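Long-range contacts in peroxisomal catalase (Pichia angusta, PDB 2XQ1), which probably catalyses the heme-dependent breakdown of hydrogen peroxide released by peroxisomal oxidases into water and oxygen: residues His158-Asn163 and Asn172-Tyr177; Gln187-Phe192 and Glu479-Ala484; Lys213-Lys218 and Lys417-Tyr422; Gly374-Ile379 and Gly389-Thr394. All coordinates share one frame; numbering follows the deposited sequence.

Contact 1 (His158-Asn163 and Asn172-Tyr177); sequences HTQKRN and NMFWDY
Thr159 OG1 already has a hydrogen-bond partner in the carbonyl oxygen of Phe156, within its own helix, and what it offers Tyr177 is van der Waals contact: OG1 lies 3.6 Å from Tyr177 CB, with Thr159 CG2 close to the same methylene. The two side chains cross at about a right angle. Met173 does comparable work on the same threonine. Its SD rests 3.5 Å from Thr159 CA, and the bend at the end of the chain (chi3 -72°) carries CE to within 3.7 Å of Lys161 O, so the thioether lies against the backbone where it leaves the helix for the Lys161-Asn163 loop. Gln160 first leads away from the partner helix, then doubles back at chi2 (-74°) to bring its amide obliquely across to Phe174, where OE1 comes nearest to CE2. Amide and ring planes are inclined by 48°, neither stacked nor perpendicular. The contact packs the end of helix 153-160 and the loop after it against helix 171-180, the next helix in the chain. Tyr397 of the second subunit packs on both Thr159 and Met173, while Trp175 turns away from this contact to bury itself against helices 454-466 and 471-481.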
# COMPACT_ATOMS: atom_id res chain seq x y z
N HIS O 158 -12.85 -19.97 -6.38
CA HIS O 158 -13.99 -19.04 -6.44
C HIS O 158 -15.31 -19.71 -6.14
O HIS O 158 -16.14 -19.16 -5.38
CB HIS O 158 -14.09 -18.34 -7.78
CG HIS O 158 -13.16 -17.19 -7.91
ND1 HIS O 158 -12.81 -16.65 -9.13
CD2 HIS O 158 -12.46 -16.51 -6.98
CE1 HIS O 158 -11.96 -15.66 -8.94
NE2 HIS O 158 -11.73 -15.55 -7.64
N THR O 159 -15.48 -20.91 -6.71
CA THR O 159 -16.70 -21.66 -6.57
C THR O 159 -16.84 -22.23 -5.18
O THR O 159 -17.95 -22.59 -4.79
CB THR O 159 -16.77 -22.80 -7.60
OG1 THR O 159 -15.75 -23.77 -7.33
CG2 THR O 159 -16.59 -22.24 -9.04
N GLN O 160 -15.73 -22.31 -4.44
CA GLN O 160 -15.76 -22.82 -3.06
C GLN O 160 -16.20 -21.72 -2.15
O GLN O 160 -16.54 -21.95 -0.98
CB GLN O 160 -14.40 -23.29 -2.63
CG GLN O 160 -13.99 -24.60 -3.23
CD GLN O 160 -14.72 -25.77 -2.61
OE1 GLN O 160 -15.36 -26.54 -3.33
NE2 GLN O 160 -14.64 -25.92 -1.27
N LYS O 161 -16.22 -20.50 -2.68
CA LYS O 161 -16.43 -19.36 -1.83
C LYS O 161 -17.78 -18.72 -2.09
O LYS O 161 -18.81 -19.41 -2.09
CB LYS O 161 -15.29 -18.35 -1.94
CG LYS O 161 -13.97 -18.86 -1.45
CD LYS O 161 -13.04 -17.67 -1.18
CE LYS O 161 -11.65 -18.08 -0.70
NZ LYS O 161 -11.61 -17.87 0.73
N ARG O 162 -17.79 -17.40 -2.28
CA ARG O 162 -19.06 -16.70 -2.28
C ARG O 162 -19.42 -16.18 -3.63
O ARG O 162 -18.54 -15.79 -4.40
CB ARG O 162 -19.04 -15.57 -1.26
CG ARG O 162 -18.89 -16.04 0.17
CD ARG O 162 -18.58 -14.87 1.10
NE ARG O 162 -18.22 -15.35 2.43
CZ ARG O 162 -19.10 -15.69 3.37
NH1 ARG O 162 -20.41 -15.59 3.15
NH2 ARG O 162 -18.67 -16.13 4.55
N ASN O 163 -20.73 -16.16 -3.88
CA ASN O 163 -21.34 -15.61 -5.09
C ASN O 163 -21.08 -14.13 -5.25
O ASN O 163 -21.40 -13.36 -4.35
CB ASN O 163 -22.86 -15.77 -5.05
CG ASN O 163 -23.51 -15.40 -6.36
OD1 ASN O 163 -23.56 -16.22 -7.26
ND2 ASN O 163 -24.00 -14.15 -6.49
N ASN O 172 -24.83 -24.34 -6.28
CA ASN O 172 -24.83 -24.51 -7.73
C ASN O 172 -23.41 -24.35 -8.30
O ASN O 172 -22.90 -25.26 -8.95
CB ASN O 172 -25.82 -23.54 -8.40
CG ASN O 172 -27.30 -23.99 -8.26
OD1 ASN O 172 -27.62 -24.97 -7.58
ND2 ASN O 172 -28.18 -23.26 -8.92
N MET O 173 -22.77 -23.21 -8.05
CA MET O 173 -21.35 -23.04 -8.40
C MET O 173 -20.48 -24.21 -7.96
O MET O 173 -19.70 -24.76 -8.74
CB MET O 173 -20.76 -21.90 -7.62
CG MET O 173 -20.92 -20.54 -8.14
SD MET O 173 -19.54 -19.69 -7.35
CE MET O 173 -20.00 -19.52 -5.60
N PHE O 174 -20.58 -24.50 -6.66
CA PHE O 174 -19.80 -25.51 -5.99
C PHE O 174 -19.76 -26.79 -6.83
O PHE O 174 -18.67 -27.28 -7.19
CB PHE O 174 -20.41 -25.76 -4.59
CG PHE O 174 -19.59 -26.67 -3.72
CD1 PHE O 174 -19.65 -28.03 -3.85
CD2 PHE O 174 -18.78 -26.14 -2.74
CE1 PHE O 174 -18.90 -28.85 -3.02
CE2 PHE O 174 -18.02 -26.98 -1.90
CZ PHE O 174 -18.07 -28.32 -2.05
N TRP O 175 -20.94 -27.30 -7.16
CA TRP O 175 -21.01 -28.59 -7.83
C TRP O 175 -20.82 -28.47 -9.33
O TRP O 175 -20.29 -29.40 -9.97
CB TRP O 175 -22.30 -29.27 -7.46
CG TRP O 175 -22.32 -29.72 -6.04
CD1 TRP O 175 -23.06 -29.19 -5.04
CD2 TRP O 175 -21.58 -30.80 -5.47
NE1 TRP O 175 -22.85 -29.89 -3.88
CE2 TRP O 175 -21.94 -30.88 -4.11
CE3 TRP O 175 -20.65 -31.71 -5.98
CZ2 TRP O 175 -21.39 -31.84 -3.24
CZ3 TRP O 175 -20.10 -32.66 -5.11
CH2 TRP O 175 -20.47 -32.72 -3.77
N ASP O 176 -21.24 -27.33 -9.87
CA ASP O 176 -21.08 -27.02 -11.28
C ASP O 176 -19.61 -27.21 -11.62
O ASP O 176 -19.27 -27.95 -12.56
CB ASP O 176 -21.56 -25.59 -11.58
CG ASP O 176 -21.33 -25.17 -13.05
OD1 ASP O 176 -21.33 -26.05 -13.94
OD2 ASP O 176 -21.18 -23.95 -13.33
N TYR O 177 -18.72 -26.61 -10.82
CA TYR O 177 -17.28 -26.71 -11.09
C TYR O 177 -16.81 -28.16 -10.94
O TYR O 177 -16.29 -28.74 -11.89
CB TYR O 177 -16.41 -25.77 -10.23
CG TYR O 177 -14.96 -26.04 -10.46
CD1 TYR O 177 -14.27 -25.40 -11.48
CD2 TYR O 177 -14.28 -27.00 -9.71
CE1 TYR O 177 -12.94 -25.68 -11.73
CE2 TYR O 177 -12.94 -27.30 -9.95
CZ TYR O 177 -12.29 -26.63 -10.97
OH TYR O 177 -10.97 -26.90 -11.23

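Contact 2 (Gln187-Phe192 and Glu479-Ala484); sequences QVMYLF and EYFSKA
Phe481, Met189 and Val188 bury the most surface here, and the phenyl ring of Phe481 is what the other two share. Its CG lies beside the backbone N (chi1 -77°), which sends the ring out between the helices although the first bond of the side chain does not aim straight at the partner. Met189 meets that ring at its edge: CG is near the ring plane, 4.1 Å from Phe481 CE1, and the two side chains slide past each other in opposite directions. Val188 crosses the phenyl group at about a right angle, its CG1 reaching Phe481 CZ at 3.9 Å. The two branches of the valine divide the work, because CG2 turns instead to Tyr480, 3.3 Å from OH, while CG1 also lies near the plane of the tyrosine ring at its edge. Further along, the methionine bends at its end and SD settles 4.0 Å from Ala484 CB. Trp175 and Leu185 pack against Phe481 as well, and helix 439-447 adds Pro441, Phe444 and Trp445 around Met189. The contact thus ties helix 185-192 to the helical C-terminal part of the chain, nearly 290 residues later in sequence. Tyr480 OH, the polar atom that enters this apolar setting, is hydrogen-bonded to Ser184 OG. With that hydroxyl satisfied and every touching residue buried, the contact between helix 185-192 and the end of helix 471-481 with the turn after it is made by hydrocarbon, thioether and ring surfaces, an example of hydrophobic packing between distant parts of one chain.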
# COMPACT_ATOMS: atom_id res chain seq x y z
N GLN O 187 -10.35 -36.32 -4.59
CA GLN O 187 -10.28 -35.43 -3.44
C GLN O 187 -11.63 -35.07 -2.89
O GLN O 187 -11.71 -34.75 -1.72
CB GLN O 187 -9.48 -34.17 -3.78
CG GLN O 187 -9.43 -33.11 -2.71
CD GLN O 187 -8.94 -33.60 -1.35
OE1 GLN O 187 -9.37 -33.07 -0.32
NE2 GLN O 187 -8.03 -34.57 -1.32
N VAL O 188 -12.69 -35.11 -3.71
CA VAL O 188 -14.01 -34.67 -3.26
C VAL O 188 -14.59 -35.76 -2.42
O VAL O 188 -15.34 -35.50 -1.48
CB VAL O 188 -14.96 -34.37 -4.40
CG1 VAL O 188 -16.38 -34.16 -3.86
CG2 VAL O 188 -14.53 -33.12 -5.13
N MET O 189 -14.20 -36.98 -2.75
CA MET O 189 -14.59 -38.12 -1.94
C MET O 189 -14.01 -38.03 -0.52
O MET O 189 -14.69 -38.29 0.47
CB MET O 189 -14.21 -39.42 -2.67
CG MET O 189 -15.16 -39.74 -3.85
SD MET O 189 -14.72 -41.25 -4.75
CE MET O 189 -15.32 -42.50 -3.62
N TYR O 190 -12.74 -37.63 -0.42
CA TYR O 190 -12.13 -37.43 0.87
C TYR O 190 -12.94 -36.38 1.58
O TYR O 190 -13.36 -36.57 2.73
CB TYR O 190 -10.68 -36.95 0.73
CG TYR O 190 -9.68 -38.06 0.62
CD1 TYR O 190 -9.56 -38.79 -0.56
CD2 TYR O 190 -8.82 -38.38 1.69
CE1 TYR O 190 -8.61 -39.83 -0.69
CE2 TYR O 190 -7.85 -39.42 1.58
CZ TYR O 190 -7.75 -40.15 0.37
OH TYR O 190 -6.83 -41.19 0.18
N LEU O 191 -13.19 -35.27 0.89
CA LEU O 191 -13.81 -34.11 1.50
C LEU O 191 -15.16 -34.44 2.13
O LEU O 191 -15.53 -33.90 3.17
CB LEU O 191 -13.95 -33.01 0.46
CG LEU O 191 -14.74 -31.78 0.89
CD1 LEU O 191 -13.97 -31.04 1.93
CD2 LEU O 191 -14.94 -30.94 -0.30
N PHE O 192 -15.90 -35.33 1.49
CA PHE O 192 -17.23 -35.60 1.98
C PHE O 192 -17.32 -36.86 2.82
O PHE O 192 -18.32 -37.12 3.45
CB PHE O 192 -18.26 -35.58 0.86
CG PHE O 192 -18.65 -34.19 0.43
CD1 PHE O 192 -19.69 -33.51 1.06
CD2 PHE O 192 -17.96 -33.53 -0.59
CE1 PHE O 192 -20.04 -32.22 0.67
CE2 PHE O 192 -18.33 -32.23 -0.98
CZ PHE O 192 -19.37 -31.58 -0.35
N GLU O 479 -24.31 -38.44 -11.52
CA GLU O 479 -23.49 -38.94 -12.63
C GLU O 479 -22.04 -38.94 -12.23
O GLU O 479 -21.30 -39.87 -12.56
CB GLU O 479 -23.61 -38.04 -13.85
CG GLU O 479 -24.32 -38.67 -15.06
CD GLU O 479 -23.94 -38.00 -16.41
OE1 GLU O 479 -22.80 -37.48 -16.56
OE2 GLU O 479 -24.79 -38.04 -17.35
N TYR O 480 -21.66 -37.89 -11.51
CA TYR O 480 -20.28 -37.60 -11.14
C TYR O 480 -19.74 -38.68 -10.18
O TYR O 480 -18.74 -39.37 -10.49
CB TYR O 480 -20.23 -36.17 -10.56
CG TYR O 480 -18.96 -35.71 -9.90
CD1 TYR O 480 -17.79 -35.46 -10.63
CD2 TYR O 480 -18.94 -35.44 -8.55
CE1 TYR O 480 -16.62 -34.99 -10.02
CE2 TYR O 480 -17.77 -34.97 -7.92
CZ TYR O 480 -16.62 -34.76 -8.66
OH TYR O 480 -15.50 -34.30 -8.01
N PHE O 481 -20.42 -38.86 -9.04
CA PHE O 481 -20.05 -39.90 -8.08
C PHE O 481 -20.16 -41.28 -8.68
O PHE O 481 -19.36 -42.15 -8.39
CB PHE O 481 -20.86 -39.78 -6.80
CG PHE O 481 -20.38 -38.68 -5.91
CD1 PHE O 481 -19.26 -38.88 -5.10
CD2 PHE O 481 -21.01 -37.44 -5.90
CE1 PHE O 481 -18.78 -37.87 -4.28
CE2 PHE O 481 -20.54 -36.42 -5.08
CZ PHE O 481 -19.42 -36.63 -4.27
N SER O 482 -21.14 -41.47 -9.56
CA SER O 482 -21.31 -42.74 -10.26
C SER O 482 -20.16 -43.08 -11.23
O SER O 482 -20.07 -44.20 -11.74
CB SER O 482 -22.68 -42.77 -10.96
OG SER O 482 -23.72 -43.04 -10.03
N LYS O 483 -19.27 -42.11 -11.46
CA LYS O 483 -18.09 -42.36 -12.25
C LYS O 483 -17.06 -43.15 -11.47
O LYS O 483 -16.18 -43.76 -12.04
CB LYS O 483 -17.48 -41.06 -12.77
CG LYS O 483 -18.28 -40.39 -13.87
CD LYS O 483 -17.63 -39.09 -14.34
CE LYS O 483 -18.47 -38.41 -15.42
NZ LYS O 483 -17.90 -37.13 -15.88
N ALA O 484 -17.18 -43.15 -10.15
CA ALA O 484 -16.28 -43.94 -9.32
C ALA O 484 -16.83 -45.33 -9.12
O ALA O 484 -16.16 -46.33 -9.37
CB ALA O 484 -16.07 -43.28 -7.97

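Contact 3 (Lys213-Lys218 and Lys417-Tyr422)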
# COMPACT_ATOMS: atom_id res chain seq x y z
N LYS O 213 11.86 -33.64 -5.36
CA LYS O 213 13.07 -34.34 -5.74
C LYS O 213 14.15 -34.06 -4.72
O LYS O 213 14.47 -32.91 -4.45
CB LYS O 213 13.57 -33.86 -7.09
CG LYS O 213 12.60 -34.11 -8.23
CD LYS O 213 13.33 -34.35 -9.54
CE LYS O 213 13.95 -33.07 -10.09
NZ LYS O 213 14.75 -33.38 -11.28
N TRP O 214 14.72 -35.13 -4.16
CA TRP O 214 15.73 -35.01 -3.13
C TRP O 214 17.08 -35.49 -3.66
O TRP O 214 17.16 -36.46 -4.40
CB TRP O 214 15.27 -35.75 -1.87
CG TRP O 214 14.19 -35.00 -1.11
CD1 TRP O 214 13.50 -33.87 -1.52
CD2 TRP O 214 13.67 -35.34 0.18
NE1 TRP O 214 12.61 -33.48 -0.55
CE2 TRP O 214 12.68 -34.36 0.50
CE3 TRP O 214 13.94 -36.35 1.10
CZ2 TRP O 214 11.96 -34.38 1.71
CZ3 TRP O 214 13.22 -36.38 2.31
CH2 TRP O 214 12.25 -35.39 2.60
N TYR O 215 18.14 -34.80 -3.29
CA TYR O 215 19.47 -35.09 -3.81
C TYR O 215 20.43 -35.43 -2.67
O TYR O 215 20.51 -34.69 -1.69
CB TYR O 215 19.99 -33.87 -4.54
CG TYR O 215 19.34 -33.57 -5.87
CD1 TYR O 215 18.03 -33.09 -5.93
CD2 TYR O 215 20.04 -33.73 -7.07
CE1 TYR O 215 17.43 -32.79 -7.16
CE2 TYR O 215 19.46 -33.44 -8.29
CZ TYR O 215 18.15 -32.97 -8.35
OH TYR O 215 17.56 -32.67 -9.57
N ASN O 216 21.15 -36.55 -2.79
CA ASN O 216 22.19 -36.87 -1.83
C ASN O 216 23.46 -36.14 -2.25
O ASN O 216 23.44 -35.39 -3.23
CB ASN O 216 22.43 -38.37 -1.74
CG ASN O 216 23.06 -38.95 -3.00
OD1 ASN O 216 23.83 -38.30 -3.70
ND2 ASN O 216 22.75 -40.20 -3.27
N SER O 217 24.55 -36.35 -1.53
CA SER O 217 25.74 -35.54 -1.80
C SER O 217 26.53 -35.97 -3.05
O SER O 217 27.35 -35.21 -3.54
CB SER O 217 26.64 -35.42 -0.56
OG SER O 217 27.03 -36.71 -0.12
N LYS O 218 26.26 -37.15 -3.59
CA LYS O 218 26.90 -37.55 -4.84
C LYS O 218 26.19 -36.94 -6.05
O LYS O 218 26.69 -37.01 -7.19
CB LYS O 218 26.91 -39.07 -5.03
CG LYS O 218 27.15 -39.92 -3.79
CD LYS O 218 26.67 -41.37 -4.06
CE LYS O 218 27.01 -42.34 -2.91
NZ LYS O 218 28.51 -42.44 -2.68
N LYS O 417 25.14 -35.56 -12.29
CA LYS O 417 24.68 -36.88 -12.75
C LYS O 417 23.51 -36.73 -13.74
O LYS O 417 22.99 -35.62 -13.91
CB LYS O 417 24.31 -37.76 -11.56
CG LYS O 417 25.52 -38.47 -10.97
CD LYS O 417 25.24 -39.96 -10.68
CE LYS O 417 26.53 -40.79 -10.63
NZ LYS O 417 27.62 -40.01 -9.97
N PRO O 418 23.09 -37.83 -14.42
CA PRO O 418 21.93 -37.69 -15.32
C PRO O 418 20.67 -37.18 -14.59
O PRO O 418 20.30 -37.72 -13.54
CB PRO O 418 21.70 -39.12 -15.86
CG PRO O 418 22.42 -40.03 -14.89
CD PRO O 418 23.62 -39.22 -14.43
N ASP O 419 20.05 -36.15 -15.16
CA ASP O 419 18.78 -35.63 -14.67
C ASP O 419 17.66 -35.92 -15.68
O ASP O 419 17.78 -36.80 -16.54
CB ASP O 419 18.90 -34.13 -14.40
CG ASP O 419 18.34 -33.73 -13.04
OD1 ASP O 419 17.18 -34.08 -12.71
OD2 ASP O 419 19.09 -33.05 -12.29
N GLU O 420 16.55 -35.19 -15.56
CA GLU O 420 15.43 -35.34 -16.48
C GLU O 420 15.82 -34.75 -17.83
O GLU O 420 16.59 -33.79 -17.89
CB GLU O 420 14.19 -34.63 -15.90
CG GLU O 420 13.52 -35.39 -14.75
CD GLU O 420 12.59 -34.51 -13.92
OE1 GLU O 420 12.89 -33.30 -13.76
OE2 GLU O 420 11.58 -35.03 -13.41
N LYS O 421 15.32 -35.34 -18.92
CA LYS O 421 15.63 -34.82 -20.26
C LYS O 421 14.39 -34.38 -21.05
O LYS O 421 13.34 -35.01 -20.97
CB LYS O 421 16.45 -35.83 -21.09
CG LYS O 421 17.41 -36.70 -20.28
CD LYS O 421 18.90 -36.37 -20.60
CE LYS O 421 19.84 -37.34 -19.85
NZ LYS O 421 21.22 -36.79 -19.57
N TYR O 422 14.54 -33.29 -21.81
CA TYR O 422 13.42 -32.65 -22.46
C TYR O 422 13.58 -32.63 -23.99
O TYR O 422 14.70 -32.49 -24.50
CB TYR O 422 13.26 -31.24 -21.91
CG TYR O 422 13.07 -31.18 -20.41
CD1 TYR O 422 11.80 -31.26 -19.85
CD2 TYR O 422 14.16 -31.04 -19.56
CE1 TYR O 422 11.62 -31.19 -18.47
CE2 TYR O 422 13.98 -30.99 -18.18
CZ TYR O 422 12.71 -31.07 -17.65
OH TYR O 422 12.53 -31.01 -16.30
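Lys213 reaches from its strand toward Asp419 and Glu420, and its CB already points to that loop. CG lies beside the backbone N, and the chain then bends at both chi2 and chi3 (-72°), which swings CE to 3.8 Å from Glu420 OE1. At the tip, NZ forms salt bridges with two carboxylates, 2.9 Å from Asp419 OD1 and 3.1 Å from Glu420 OE1, the latter also a weak hydrogen bond. A third, weak bond runs from NZ to Tyr215 OH at 3.4 Å, and Trp221 adds a cation-pi contact. The network decorates strand 212-215, an element of the antiparallel beta barrel of catalases, held between strands 221-230 and 335-337; the approaching chain runs nearly antiparallel to it but meets it through side chains. Tyr215 OH in turn donates to Asp419 OD2 at 3.1 Å. OD2 receives it through its syn lone pair and lies at the ring edge, near its plane, with the carboxylate plane 50° from the ring's. OD1 faces Lys213 NZ and takes a weak bond from Glu420 N; together these should limit the carboxylate's rotation. Glu420 OE2 is hydrogen-bonded to Tyr223 OH on strand 221-230. Two residues further on, Tyr422 pairs with a strand of the second subunit.

Contact 4 (Gly374-Ile379 and Gly389-Thr394); sequences GSFNPI and GNLGGT
Phe376 and Leu391 cross obliquely, the leucine reaching the phenyl group with one methyl, CD2, at 4.2 Å from Phe376 CD1. The other methyl of the fork, CD1, goes to Pro378, two residues after the phenylalanine, and sits 3.8 Å from Pro378 CA, so the fork of Leu391 spans from the ring to the start of Pro378, with CD1 also near Asn377 C. With CG anti to the backbone N (chi1 -177°), the ring of Phe376 turns toward Thr394, and Pro378 CD lies over one face, 3.7 Å above the plane and offset toward the rim. Phe376 and Thr394 come at each other from opposite directions, and Thr394 CG2 lies at the ring edge, near its plane, 4.1 Å from Phe376 CZ, although the threonine hydroxyl is implausibly close to Leu391 O and the detail of this side chain is doubtful. Both segments belong to the long irregular wrapping region of the catalase subunit, and the second is built from overlapping turns, type I' from Gly389 to Gly392 and type II' from Leu391 to Thr394. Gly392 N closes the first by bonding to Gly389 O. Arg381, in the connecting loop, donates to the carbonyl oxygens of Pro378, Asn390 and Thr394 and so joins the two segments through their backbones. The N-terminal arm of the fourth subunit passes alongside, with Val8 packing on Phe376, Phe9 on Pro378, and Thr10 OG1 hydrogen-bonded to Phe376 N.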
# COMPACT_ATOMS: atom_id res chain seq x y z
N GLY O 374 22.25 -16.66 8.68
CA GLY O 374 21.88 -15.26 8.49
C GLY O 374 21.33 -15.14 7.09
O GLY O 374 20.85 -16.10 6.48
N SER O 375 21.40 -13.94 6.55
CA SER O 375 21.34 -13.82 5.14
C SER O 375 22.28 -12.69 4.77
O SER O 375 22.59 -11.82 5.57
CB SER O 375 19.90 -13.57 4.66
OG SER O 375 19.30 -12.49 5.37
N PHE O 376 22.77 -12.75 3.55
CA PHE O 376 23.61 -11.72 3.01
C PHE O 376 23.23 -11.63 1.54
O PHE O 376 23.68 -12.43 0.69
CB PHE O 376 25.07 -12.08 3.19
CG PHE O 376 26.00 -11.02 2.74
CD1 PHE O 376 26.12 -9.85 3.47
CD2 PHE O 376 26.75 -11.19 1.58
CE1 PHE O 376 27.00 -8.83 3.04
CE2 PHE O 376 27.64 -10.19 1.15
CZ PHE O 376 27.77 -9.01 1.87
N ASN O 377 22.35 -10.69 1.23
CA ASN O 377 21.91 -10.54 -0.13
C ASN O 377 22.08 -9.12 -0.55
O ASN O 377 21.10 -8.41 -0.61
CB ASN O 377 20.44 -10.95 -0.27
CG ASN O 377 20.04 -11.14 -1.70
OD1 ASN O 377 20.84 -10.90 -2.60
ND2 ASN O 377 18.80 -11.57 -1.94
N PRO O 378 23.32 -8.68 -0.83
CA PRO O 378 23.60 -7.26 -1.14
C PRO O 378 22.87 -6.68 -2.37
O PRO O 378 22.82 -5.47 -2.50
CB PRO O 378 25.11 -7.21 -1.34
CG PRO O 378 25.51 -8.63 -1.63
CD PRO O 378 24.54 -9.51 -0.89
N ILE O 379 22.28 -7.53 -3.22
CA ILE O 379 21.53 -7.04 -4.39
C ILE O 379 20.14 -6.57 -4.03
O ILE O 379 19.58 -5.72 -4.72
CB ILE O 379 21.42 -8.07 -5.53
CG1 ILE O 379 22.69 -8.94 -5.58
CG2 ILE O 379 21.24 -7.35 -6.91
CD1 ILE O 379 24.07 -8.10 -5.67
N GLY O 389 18.39 -2.58 8.73
CA GLY O 389 19.62 -1.81 8.49
C GLY O 389 20.10 -1.65 7.04
O GLY O 389 21.03 -0.84 6.78
N ASN O 390 19.49 -2.41 6.12
CA ASN O 390 19.76 -2.29 4.69
C ASN O 390 21.24 -2.48 4.35
O ASN O 390 21.75 -1.92 3.36
CB ASN O 390 19.26 -0.95 4.17
CG ASN O 390 18.91 -0.97 2.69
OD1 ASN O 390 18.59 -2.02 2.11
ND2 ASN O 390 18.97 0.21 2.07
N LEU O 391 21.93 -3.27 5.19
CA LEU O 391 23.34 -3.64 5.00
C LEU O 391 24.23 -2.40 5.00
O LEU O 391 25.30 -2.41 4.40
CB LEU O 391 23.51 -4.45 3.70
CG LEU O 391 23.02 -5.87 3.83
CD1 LEU O 391 23.02 -6.58 2.51
CD2 LEU O 391 23.86 -6.64 4.85
N GLY O 392 23.81 -1.32 5.64
CA GLY O 392 24.69 -0.16 5.72
C GLY O 392 25.31 0.09 4.36
O GLY O 392 24.59 0.02 3.35
N GLY O 393 26.62 0.34 4.32
CA GLY O 393 27.33 0.73 3.07
C GLY O 393 27.91 -0.38 2.20
O GLY O 393 28.74 -0.11 1.30
N THR O 394 27.51 -1.63 2.44
CA THR O 394 27.92 -2.74 1.57
C THR O 394 27.45 -2.46 0.14
O THR O 394 26.27 -2.21 -0.10
CB THR O 394 27.33 -4.07 2.05
OG1 THR O 394 26.59 -3.80 3.24
CG2 THR O 394 28.39 -5.01 2.47

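In the fold
Contacts 1 and 2 form one continuous helical core: helices 171-180 and 185-192 follow each other in the chain, and Phe174 and Trp175 of segment 172-177 pack on Phe192 of segment 187-192. Both depend on apolar packing, but contact 2 is fully buried and no other chain of the assembly touches its segments, whereas contacts 1, 3 and 4 are partly buried and all meet other subunits. Contacts 3 and 4 touch neither helical contact, with nearest atoms at least about 20 Å away. Contact 3 replaces packing with charge where a loop meets a barrel strand near the surface. Contact 4 joins irregular loops across a small apolar surface, on the opposite side of the chain's centre from contacts 1 and 2.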